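Local coordinates for D-galactonate dehydratase family member SEN1436 (Salmonella enterica subsp. enterica serovar Enteritidis, PDB 3TW9), which dehydrates D-gluconate to 2-dehydro-3-deoxy-D-gluconate with low activity in vitro, using one magnesium ion per subunit, although this is probably not its role in the cell, at residues Val176-Gly181 / Arg230-Leu235; Leu239-Glu244 / Gln267-Tyr272; Glu244-Val249 / Tyr272-Val277; Arg315-Ile320 / Asn343-Ala348. All blocks are in the same frame, centred on the assembly; numbering follows the deposited sequence.

Interaction 1: Val176-Gly181 / Arg230-Leu235; sequences VRCQMG and RLFDHL
The F232 ring reaches C178 with its far end: CZ lies 3.8 Å from C178 CB, with CE1 close behind. The carbonyl oxygen of C178 comes up to the same ring obliquely, 3.7 Å from F232 CZ, and is held as an acceptor by H247 ND1. A second flat group, the R177 guanidinium, has Q179 CD lying 4.0 Å above one face, shifted toward the rim. Both of these side chains leave their backbone on the side turned from the helix: R177 forms a salt bridge with D154, and Q179 OE1 accepts from the backbone N of D248, a magnesium ligand.

The contact itself is apolar. C178 fits between F232 and L235, one helical turn apart, and L235 CD1 touches C178 CB at 4.0 Å. With its CG anti to the backbone N (chi1 169°), L231 extends CD2 to 3.8 Å from the carbonyl carbon of Q179, whose oxygen is buried without a polar partner. A bend at chi2 of M180 brings its sulfur beside L231; the two side chains run past each other in opposite directions, SD 3.9 Å from L231 CD2.

In the enolase-superfamily barrel, helix 221-239 packs on the loop that follows strand 175-177, a loop leading toward the unmodelled residues 183-202. I165 of helix 158-171 closes over C178 and L235 from one neighbour, and F245 of the parallel strand 244-248 packs on the same two residues from another.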
# COMPACT_ATOMS: atom_id res chain seq x y z
N VAL C 176 -15.98 -20.09 13.41
CA VAL C 176 -16.22 -19.81 14.84
C VAL C 176 -14.95 -19.89 15.66
O VAL C 176 -14.13 -20.75 15.43
CB VAL C 176 -17.22 -20.83 15.51
CG1 VAL C 176 -18.66 -20.50 15.11
CG2 VAL C 176 -16.88 -22.26 15.13
N ARG C 177 -14.84 -19.00 16.65
CA ARG C 177 -13.77 -19.13 17.64
C ARG C 177 -14.21 -20.09 18.71
O ARG C 177 -15.32 -19.94 19.24
CB ARG C 177 -13.50 -17.79 18.29
CG ARG C 177 -12.28 -17.85 19.24
CD ARG C 177 -12.01 -16.50 19.86
NE ARG C 177 -12.74 -16.35 21.12
CZ ARG C 177 -12.42 -15.48 22.07
NH1 ARG C 177 -11.38 -14.67 21.90
NH2 ARG C 177 -13.14 -15.43 23.18
N CYS C 178 -13.34 -21.05 19.04
CA CYS C 178 -13.61 -22.10 20.02
C CYS C 178 -12.56 -22.06 21.10
O CYS C 178 -11.36 -22.20 20.82
CB CYS C 178 -13.58 -23.48 19.37
SG CYS C 178 -14.63 -23.59 17.92
N GLN C 179 -13.01 -21.86 22.33
CA GLN C 179 -12.15 -21.83 23.51
C GLN C 179 -12.63 -22.86 24.55
O GLN C 179 -13.76 -23.37 24.46
CB GLN C 179 -12.10 -20.43 24.13
CG GLN C 179 -11.77 -19.24 23.16
CD GLN C 179 -10.34 -19.25 22.60
OE1 GLN C 179 -10.15 -19.10 21.40
NE2 GLN C 179 -9.35 -19.41 23.47
N MET C 180 -11.77 -23.14 25.53
CA MET C 180 -12.13 -23.99 26.68
C MET C 180 -13.26 -23.32 27.43
O MET C 180 -13.48 -22.11 27.28
CB MET C 180 -10.94 -24.13 27.65
CG MET C 180 -9.68 -24.82 27.10
SD MET C 180 -9.87 -26.55 26.63
CE MET C 180 -10.42 -27.29 28.17
N GLY C 181 -13.98 -24.08 28.26
CA GLY C 181 -14.96 -23.48 29.17
C GLY C 181 -14.28 -22.52 30.12
O GLY C 181 -13.15 -22.76 30.55
N ARG C 230 -7.41 -31.99 23.09
CA ARG C 230 -8.55 -32.83 23.44
C ARG C 230 -9.89 -32.18 23.10
O ARG C 230 -10.78 -32.84 22.55
CB ARG C 230 -8.50 -33.26 24.92
CG ARG C 230 -7.20 -33.98 25.30
CD ARG C 230 -7.44 -35.05 26.36
NE ARG C 230 -7.75 -34.48 27.67
CZ ARG C 230 -6.88 -34.37 28.67
NH1 ARG C 230 -5.62 -34.79 28.51
NH2 ARG C 230 -7.26 -33.85 29.82
N LEU C 231 -10.01 -30.88 23.40
CA LEU C 231 -11.17 -30.07 23.00
C LEU C 231 -11.41 -30.14 21.49
O LEU C 231 -12.52 -30.42 21.05
CB LEU C 231 -11.00 -28.60 23.46
CG LEU C 231 -11.98 -27.57 22.89
CD1 LEU C 231 -13.41 -27.78 23.43
CD2 LEU C 231 -11.49 -26.15 23.14
N PHE C 232 -10.36 -29.95 20.69
CA PHE C 232 -10.51 -30.01 19.24
C PHE C 232 -10.71 -31.40 18.67
O PHE C 232 -11.43 -31.55 17.67
CB PHE C 232 -9.36 -29.24 18.54
CG PHE C 232 -9.58 -27.77 18.60
CD1 PHE C 232 -10.59 -27.17 17.83
CD2 PHE C 232 -8.85 -26.98 19.49
CE1 PHE C 232 -10.87 -25.80 17.92
CE2 PHE C 232 -9.12 -25.60 19.58
CZ PHE C 232 -10.13 -25.00 18.79
N ASP C 233 -10.13 -32.42 19.31
CA ASP C 233 -10.42 -33.80 18.95
C ASP C 233 -11.93 -34.06 19.08
O ASP C 233 -12.59 -34.51 18.13
CB ASP C 233 -9.61 -34.78 19.79
CG ASP C 233 -9.74 -36.21 19.29
OD1 ASP C 233 -9.20 -36.53 18.22
OD2 ASP C 233 -10.42 -37.00 19.97
N HIS C 234 -12.47 -33.69 20.24
CA HIS C 234 -13.92 -33.80 20.51
C HIS C 234 -14.79 -33.01 19.53
O HIS C 234 -15.73 -33.56 18.99
CB HIS C 234 -14.29 -33.36 21.93
CG HIS C 234 -15.76 -33.45 22.19
ND1 HIS C 234 -16.40 -34.64 22.46
CD2 HIS C 234 -16.73 -32.50 22.17
CE1 HIS C 234 -17.69 -34.41 22.63
NE2 HIS C 234 -17.92 -33.12 22.45
N LEU C 235 -14.48 -31.74 19.32
CA LEU C 235 -15.26 -30.91 18.42
C LEU C 235 -15.18 -31.42 16.99
O LEU C 235 -16.18 -31.42 16.30
CB LEU C 235 -14.83 -29.44 18.49
CG LEU C 235 -15.11 -28.69 19.81
CD1 LEU C 235 -14.54 -27.30 19.76
CD2 LEU C 235 -16.61 -28.67 20.15

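Interaction 2: Leu239-Glu244 / Gln267-Tyr272; sequences LGFGIE and QYQLFY
E244 and F271 form the close part of this contact, their side chains crossing at about a right angle. OE1 of E244 lies at the F271 ring edge, near its plane, 3.6 Å from CD1, while the carboxylate and ring planes stand 68° apart. A bend at chi2 (-70°) turns the E244 carboxylate toward F271, near the end of 267-272, and its CB rests 4.1 Å from F271 CB. One water ties the two loops together, donating to E244 OE1 at 2.6 Å and to the backbone O of Q269 at 2.7 Å. Behind F271 the packing continues into the rings of Y175 and Y319.

The other half is looser and faces solvent. F241 leans its ring on backbone rather than on a matching side chain: CE1 is 3.7 Å from Q267 O, which sits at the ring edge. Q269, whose side chain takes two conformations, adds at most a doubtful contact. Beneath this rim R236 of helix 221-239 is the firmer tie, giving hydrogen bonds to G240 O and I243 O on one loop and to Y268 O on the other.

Carbonyl and carboxylate oxygens thus meet the edges of both phenylalanines, where ring hydrogens carry slight positive charge, and the bridging water spends both protons on E244 and Q269; this is consistent with an ionised E244 carboxylate.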
# COMPACT_ATOMS: atom_id res chain seq x y z
N LEU C 239 -18.53 -32.46 15.03
CA LEU C 239 -19.00 -31.46 14.07
C LEU C 239 -18.40 -31.62 12.68
O LEU C 239 -18.92 -31.04 11.72
CB LEU C 239 -18.80 -30.04 14.62
CG LEU C 239 -19.60 -29.66 15.88
CD1 LEU C 239 -18.93 -28.55 16.66
CD2 LEU C 239 -21.04 -29.28 15.53
N GLY C 240 -17.33 -32.39 12.55
CA GLY C 240 -16.69 -32.59 11.26
C GLY C 240 -15.80 -31.42 10.86
O GLY C 240 -15.55 -30.51 11.66
N PHE C 241 -15.35 -31.43 9.61
CA PHE C 241 -14.27 -30.55 9.17
C PHE C 241 -14.71 -29.44 8.24
O PHE C 241 -13.89 -28.63 7.83
CB PHE C 241 -13.15 -31.37 8.50
CG PHE C 241 -12.22 -32.03 9.48
CD1 PHE C 241 -11.01 -31.43 9.82
CD2 PHE C 241 -12.54 -33.26 10.05
CE1 PHE C 241 -10.15 -32.05 10.72
CE2 PHE C 241 -11.69 -33.87 10.96
CZ PHE C 241 -10.50 -33.27 11.30
N GLY C 242 -16.00 -29.38 7.93
CA GLY C 242 -16.55 -28.31 7.09
C GLY C 242 -16.53 -26.96 7.79
O GLY C 242 -16.18 -25.95 7.17
N ILE C 243 -16.89 -26.95 9.07
CA ILE C 243 -16.88 -25.74 9.90
C ILE C 243 -15.43 -25.27 10.12
O ILE C 243 -14.54 -26.07 10.37
CB ILE C 243 -17.61 -25.96 11.26
CG1 ILE C 243 -17.64 -24.69 12.13
CG2 ILE C 243 -17.04 -27.16 12.04
CD1 ILE C 243 -18.45 -23.56 11.51
N GLU C 244 -15.20 -23.97 9.97
CA GLU C 244 -13.89 -23.39 10.24
C GLU C 244 -13.75 -23.00 11.72
O GLU C 244 -14.64 -22.34 12.29
CB GLU C 244 -13.61 -22.18 9.34
CG GLU C 244 -13.58 -22.46 7.84
CD GLU C 244 -12.36 -23.27 7.36
OE1 GLU C 244 -11.35 -23.37 8.08
OE2 GLU C 244 -12.43 -23.81 6.25
N GLN C 267 -3.41 -31.48 12.85
CA GLN C 267 -4.35 -32.49 12.38
C GLN C 267 -5.82 -32.02 12.40
O GLN C 267 -6.68 -32.62 11.75
CB GLN C 267 -4.22 -33.76 13.22
CG GLN C 267 -4.46 -33.52 14.71
CD GLN C 267 -4.12 -34.71 15.58
OE1 GLN C 267 -4.61 -35.82 15.37
NE2 GLN C 267 -3.28 -34.48 16.58
N TYR C 268 -6.10 -30.95 13.15
CA TYR C 268 -7.48 -30.45 13.31
C TYR C 268 -7.82 -29.31 12.34
O TYR C 268 -8.97 -28.82 12.32
CB TYR C 268 -7.74 -30.05 14.76
CG TYR C 268 -7.42 -31.16 15.71
CD1 TYR C 268 -8.06 -32.40 15.60
CD2 TYR C 268 -6.46 -31.00 16.72
CE1 TYR C 268 -7.76 -33.46 16.46
CE2 TYR C 268 -6.16 -32.05 17.59
CZ TYR C 268 -6.81 -33.28 17.45
OH TYR C 268 -6.52 -34.32 18.31
N GLN C 269 -6.81 -28.92 11.55
CA GLN C 269 -6.99 -28.01 10.41
C GLN C 269 -7.70 -26.71 10.81
O GLN C 269 -8.75 -26.38 10.25
CB GLN C 269 -7.78 -28.71 9.29
CG GLN C 269 -7.16 -30.02 8.78
CD GLN C 269 -6.40 -29.82 7.49
OE1 GLN C 269 -5.95 -28.72 7.19
NE2 GLN C 269 -6.26 -30.89 6.70
N LEU C 270 -7.14 -26.01 11.80
CA LEU C 270 -7.68 -24.73 12.22
C LEU C 270 -7.56 -23.69 11.12
O LEU C 270 -6.62 -23.73 10.32
CB LEU C 270 -6.98 -24.22 13.49
CG LEU C 270 -7.56 -24.74 14.82
CD1 LEU C 270 -7.44 -26.25 14.95
CD2 LEU C 270 -6.89 -24.05 16.00
N PHE C 271 -8.52 -22.78 11.06
CA PHE C 271 -8.43 -21.66 10.13
C PHE C 271 -7.26 -20.75 10.54
O PHE C 271 -6.48 -20.30 9.70
CB PHE C 271 -9.75 -20.90 10.12
CG PHE C 271 -9.80 -19.77 9.14
CD1 PHE C 271 -10.03 -20.00 7.80
CD2 PHE C 271 -9.63 -18.44 9.58
CE1 PHE C 271 -10.08 -18.93 6.88
CE2 PHE C 271 -9.68 -17.39 8.67
CZ PHE C 271 -9.91 -17.63 7.34
N TYR C 272 -7.18 -20.49 11.84
CA TYR C 272 -5.95 -19.98 12.43
C TYR C 272 -5.81 -20.21 13.93
O TYR C 272 -6.80 -20.37 14.65
CB TYR C 272 -5.66 -18.53 12.00
CG TYR C 272 -6.56 -17.39 12.41
CD1 TYR C 272 -6.84 -17.10 13.77
CD2 TYR C 272 -7.04 -16.52 11.42
CE1 TYR C 272 -7.61 -15.95 14.10
CE2 TYR C 272 -7.80 -15.42 11.74
CZ TYR C 272 -8.09 -15.13 13.07
OH TYR C 272 -8.84 -13.98 13.31
O HOH W 1 -10.96 -24.77 10.26

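Interaction 3: Glu244-Val249 / Tyr272-Val277; sequences EFIHDV and YLEDPV
H247 is bonded to the neighbouring strand through both its N and its O, as parallel pairing requires. Its N donates to Y272 O at 3.2 Å, and its O accepts from E274 N at 2.8 Å; V249 N continues the ladder to E274 O, in the carbonyl plane but bent (138°).

Apolar contacts lie on both sheet faces. I246 makes a CH-pi contact, CG1 4.0 Å from the Y272 ring centroid and over its face. The chi1 of Y272 (65°), between backbone N and carbonyl carbon, swings the ring across I246. On the side of H247, L273 CD1 touches the imidazole edge and, at 3.6 Å, V249 CG2.

The charged pair is D248 and E274, both magnesium ligands. Their carboxylates are stacked with planes 3° apart, OD2 3.5 Å from OE1, a clustering consistent with a cation site. R321 forms a salt bridge with E274.

The strands belong to the beta-alpha-beta unit 244-248, 255-265, 272-274, staves of the barrel with 175-177 and 296-298 flanking them. H247 points outward to Y224 of helix 221-239, whereas Y272 points inward to Y150 of strand 147-152.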
# COMPACT_ATOMS: atom_id res chain seq x y z
N GLU C 244 -15.20 -23.97 9.97
CA GLU C 244 -13.89 -23.39 10.24
C GLU C 244 -13.75 -23.00 11.72
O GLU C 244 -14.64 -22.34 12.29
CB GLU C 244 -13.61 -22.18 9.34
CG GLU C 244 -13.58 -22.46 7.84
CD GLU C 244 -12.36 -23.27 7.36
OE1 GLU C 244 -11.35 -23.37 8.08
OE2 GLU C 244 -12.43 -23.81 6.25
N PHE C 245 -12.64 -23.42 12.33
CA PHE C 245 -12.34 -23.18 13.74
C PHE C 245 -11.17 -22.22 13.91
O PHE C 245 -10.16 -22.35 13.22
CB PHE C 245 -11.94 -24.47 14.45
CG PHE C 245 -13.06 -25.44 14.68
CD1 PHE C 245 -14.40 -25.02 14.69
CD2 PHE C 245 -12.78 -26.78 14.95
CE1 PHE C 245 -15.42 -25.92 14.93
CE2 PHE C 245 -13.81 -27.70 15.19
CZ PHE C 245 -15.14 -27.24 15.18
N ILE C 246 -11.36 -21.26 14.81
CA ILE C 246 -10.28 -20.39 15.28
C ILE C 246 -10.04 -20.63 16.77
O ILE C 246 -10.98 -20.83 17.53
CB ILE C 246 -10.65 -18.91 14.99
CG1 ILE C 246 -10.38 -18.65 13.51
CG2 ILE C 246 -9.89 -17.90 15.93
CD1 ILE C 246 -11.08 -17.52 13.01
N HIS C 247 -8.78 -20.64 17.17
CA HIS C 247 -8.46 -20.73 18.58
C HIS C 247 -7.48 -19.63 18.93
O HIS C 247 -6.48 -19.47 18.24
CB HIS C 247 -7.88 -22.10 18.97
CG HIS C 247 -7.59 -22.20 20.44
ND1 HIS C 247 -8.60 -22.28 21.38
CD2 HIS C 247 -6.43 -22.13 21.14
CE1 HIS C 247 -8.07 -22.32 22.59
NE2 HIS C 247 -6.76 -22.22 22.47
N ASP C 248 -7.76 -18.93 20.01
CA ASP C 248 -6.91 -17.83 20.48
C ASP C 248 -6.08 -18.27 21.69
O ASP C 248 -6.60 -18.48 22.79
CB ASP C 248 -7.83 -16.63 20.82
CG ASP C 248 -7.08 -15.33 21.02
OD1 ASP C 248 -5.84 -15.31 20.89
OD2 ASP C 248 -7.75 -14.30 21.29
N VAL C 249 -4.77 -18.37 21.50
CA VAL C 249 -3.83 -18.61 22.61
C VAL C 249 -3.73 -17.37 23.54
O VAL C 249 -3.50 -17.52 24.74
CB VAL C 249 -2.44 -18.98 22.06
CG1 VAL C 249 -1.43 -19.24 23.17
CG2 VAL C 249 -2.55 -20.21 21.17
N TYR C 272 -7.18 -20.49 11.84
CA TYR C 272 -5.95 -19.98 12.43
C TYR C 272 -5.81 -20.21 13.93
O TYR C 272 -6.80 -20.37 14.65
CB TYR C 272 -5.66 -18.53 12.00
CG TYR C 272 -6.56 -17.39 12.41
CD1 TYR C 272 -6.84 -17.10 13.77
CD2 TYR C 272 -7.04 -16.52 11.42
CE1 TYR C 272 -7.61 -15.95 14.10
CE2 TYR C 272 -7.80 -15.42 11.74
CZ TYR C 272 -8.09 -15.13 13.07
OH TYR C 272 -8.84 -13.98 13.31
N LEU C 273 -4.55 -20.23 14.37
CA LEU C 273 -4.20 -20.23 15.79
C LEU C 273 -3.65 -18.83 16.07
O LEU C 273 -2.72 -18.39 15.40
CB LEU C 273 -3.11 -21.25 16.07
CG LEU C 273 -2.65 -21.44 17.54
CD1 LEU C 273 -3.81 -22.01 18.38
CD2 LEU C 273 -1.49 -22.38 17.60
N GLU C 274 -4.26 -18.16 17.04
CA GLU C 274 -4.10 -16.73 17.25
C GLU C 274 -3.25 -16.37 18.46
O GLU C 274 -3.36 -16.99 19.53
CB GLU C 274 -5.48 -16.07 17.39
CG GLU C 274 -5.39 -14.56 17.53
CD GLU C 274 -6.69 -13.95 17.87
OE1 GLU C 274 -7.69 -14.67 17.82
OE2 GLU C 274 -6.70 -12.72 18.14
N ASP C 275 -2.45 -15.33 18.28
CA ASP C 275 -1.51 -14.83 19.31
C ASP C 275 -0.78 -15.91 20.08
O ASP C 275 -0.87 -15.97 21.31
CB ASP C 275 -2.19 -13.82 20.24
CG ASP C 275 -2.61 -12.59 19.52
OD1 ASP C 275 -2.36 -12.47 18.29
OD2 ASP C 275 -3.25 -11.71 20.16
N PRO C 276 -0.03 -16.78 19.36
CA PRO C 276 0.72 -17.80 20.07
C PRO C 276 1.85 -17.19 20.94
O PRO C 276 2.33 -17.84 21.86
CB PRO C 276 1.31 -18.65 18.94
CG PRO C 276 1.36 -17.76 17.75
CD PRO C 276 0.12 -16.92 17.89
N VAL C 277 2.27 -15.98 20.61
CA VAL C 277 3.27 -15.28 21.44
C VAL C 277 2.80 -13.87 21.73
O VAL C 277 1.99 -13.30 20.99
CB VAL C 277 4.70 -15.26 20.82
CG1 VAL C 277 5.21 -16.67 20.64
CG2 VAL C 277 4.76 -14.50 19.45
O HOH W 2 -5.60 -12.55 20.99

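Interaction 4: Arg315-Ile320 / Asn343-Ala348; sequences RLIDYI and NGVRTA
R346 NH2 donates to the hydroxyl of Y319 at 2.8 Å, nearly straight (161°) and in the guanidinium plane. The two side chains run side by side in the same direction, ring and guanidinium planes 48° apart. A water links R346 NE to D318 O, donating to the latter at 3.0 Å, and lies above one face of the Y319 ring, toward its rim. At the far end R315 NH1 donates to N343 OD1, also at 2.8 Å but more bent (131°). That oxygen is shared with K309 of the second subunit, which brings this edge of the contact to the subunit interface.

Between these ends the backbones pair in parallel. R346 N bonds to D318 O, I320 N to R346 O at 2.9 Å, and A348 N to I320 O. This is the beta-alpha-beta unit of strand 319-320, helix 330-342 and strand 346-347 in the barrel wall; R315 and G344, both with positive phi, are the C-prime residues of Schellman motifs that end the helices leading into the strands.

Apolar groups fill the remainder. V345 points CG2 at I317 O, 3.4 Å away, and its CG1, anti to the backbone N, reaches to 4.3 Å from I317 CG1. A348 CB sits 4.1 Å from Y319 CB, on the sheet face where R346 also lies. On the other face I320 CG2 rests 3.6 Å from R346 O, and the side chain packs on W308 and L336.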
# COMPACT_ATOMS: atom_id res chain seq x y z
N ARG C 315 7.42 -13.67 6.32
CA ARG C 315 6.25 -14.57 6.15
C ARG C 315 6.09 -15.52 7.36
O ARG C 315 5.92 -16.74 7.22
CB ARG C 315 6.33 -15.28 4.78
CG ARG C 315 6.09 -14.26 3.63
CD ARG C 315 6.65 -14.66 2.27
NE ARG C 315 8.10 -14.76 2.29
CZ ARG C 315 8.94 -13.73 2.42
NH1 ARG C 315 8.52 -12.46 2.48
NH2 ARG C 315 10.24 -13.96 2.48
N LEU C 316 6.17 -14.93 8.55
CA LEU C 316 6.14 -15.72 9.80
C LEU C 316 4.74 -15.82 10.39
O LEU C 316 4.51 -16.47 11.41
CB LEU C 316 7.08 -15.09 10.84
CG LEU C 316 8.57 -15.11 10.49
CD1 LEU C 316 9.34 -14.40 11.58
CD2 LEU C 316 9.09 -16.55 10.33
N ILE C 317 3.80 -15.15 9.74
CA ILE C 317 2.38 -15.26 10.07
C ILE C 317 1.58 -15.33 8.76
O ILE C 317 2.10 -14.97 7.71
CB ILE C 317 1.84 -14.03 10.88
CG1 ILE C 317 2.01 -12.74 10.10
CG2 ILE C 317 2.53 -13.92 12.23
CD1 ILE C 317 1.41 -11.49 10.79
N ASP C 318 0.32 -15.76 8.88
CA ASP C 318 -0.57 -15.90 7.74
C ASP C 318 -1.75 -14.90 7.79
O ASP C 318 -2.36 -14.63 6.77
CB ASP C 318 -1.14 -17.30 7.78
CG ASP C 318 -0.05 -18.33 7.80
OD1 ASP C 318 0.72 -18.36 6.79
OD2 ASP C 318 0.05 -19.03 8.81
N TYR C 319 -2.01 -14.33 8.96
CA TYR C 319 -3.04 -13.30 9.16
C TYR C 319 -2.54 -12.20 10.07
O TYR C 319 -1.96 -12.49 11.13
CB TYR C 319 -4.34 -13.89 9.78
CG TYR C 319 -4.95 -14.94 8.95
CD1 TYR C 319 -5.94 -14.60 8.01
CD2 TYR C 319 -4.57 -16.29 9.10
CE1 TYR C 319 -6.53 -15.58 7.24
CE2 TYR C 319 -5.15 -17.28 8.30
CZ TYR C 319 -6.13 -16.91 7.38
OH TYR C 319 -6.72 -17.87 6.59
N ILE C 320 -2.83 -10.96 9.69
CA ILE C 320 -2.54 -9.79 10.56
C ILE C 320 -3.83 -9.31 11.30
O ILE C 320 -4.86 -9.16 10.67
CB ILE C 320 -1.79 -8.67 9.76
CG1 ILE C 320 -1.26 -7.53 10.66
CG2 ILE C 320 -2.54 -8.16 8.54
CD1 ILE C 320 -0.19 -7.97 11.65
N ASN C 343 3.13 -9.94 0.34
CA ASN C 343 3.71 -11.10 1.04
C ASN C 343 2.75 -12.27 1.17
O ASN C 343 3.05 -13.22 1.86
CB ASN C 343 4.22 -10.67 2.41
CG ASN C 343 5.54 -9.94 2.31
OD1 ASN C 343 6.54 -10.57 2.01
ND2 ASN C 343 5.54 -8.61 2.50
N GLY C 344 1.59 -12.22 0.51
CA GLY C 344 0.59 -13.34 0.63
C GLY C 344 -0.03 -13.51 2.03
O GLY C 344 -0.55 -14.57 2.35
N VAL C 345 0.07 -12.48 2.87
CA VAL C 345 -0.47 -12.48 4.22
C VAL C 345 -1.88 -11.84 4.14
O VAL C 345 -2.07 -10.84 3.44
CB VAL C 345 0.47 -11.73 5.19
CG1 VAL C 345 -0.15 -11.54 6.56
CG2 VAL C 345 1.85 -12.51 5.33
N ARG C 346 -2.86 -12.42 4.84
CA ARG C 346 -4.23 -11.89 4.73
C ARG C 346 -4.65 -11.07 5.97
O ARG C 346 -4.02 -11.13 7.03
CB ARG C 346 -5.20 -13.05 4.43
CG ARG C 346 -4.84 -13.73 3.10
CD ARG C 346 -5.99 -14.55 2.54
NE ARG C 346 -6.38 -15.64 3.46
CZ ARG C 346 -7.49 -16.36 3.27
NH1 ARG C 346 -8.26 -16.10 2.21
NH2 ARG C 346 -7.83 -17.34 4.08
N THR C 347 -5.69 -10.26 5.82
CA THR C 347 -6.11 -9.38 6.92
C THR C 347 -7.13 -10.03 7.85
O THR C 347 -7.95 -10.84 7.42
CB THR C 347 -6.62 -8.04 6.38
OG1 THR C 347 -7.87 -8.23 5.72
CG2 THR C 347 -5.59 -7.42 5.43
N ALA C 348 -7.05 -9.71 9.14
CA ALA C 348 -8.04 -10.20 10.11
C ALA C 348 -8.17 -9.14 11.18
O ALA C 348 -7.90 -9.38 12.36
CB ALA C 348 -7.65 -11.56 10.67
O HOH W 3 -4.01 -16.43 5.10

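Interactions 1, 2 and 3 form a continuous patch of barrel wall, their centres 10 to 12 Å apart, with interactions 2 and 3 sharing E244 and Y272. Interaction 1 reaches the metal site of interaction 3 through Q179, whose OE1 lies 2.8 Å from D248 N. Interaction 2 closes the N-terminal ends of the strands whose C-terminal ends carry D248 and E274. Interaction 4 lies farther round the barrel, its centre about 24 Å from that of interaction 1, but aromatic rings join it to the rest: Y272 CD2 is 3.4 Å from Y319 CD2. R321, a substrate-binding residue following strand 319-320, sits beside the metal site of interaction 3 and bonds to A348 O of interaction 4.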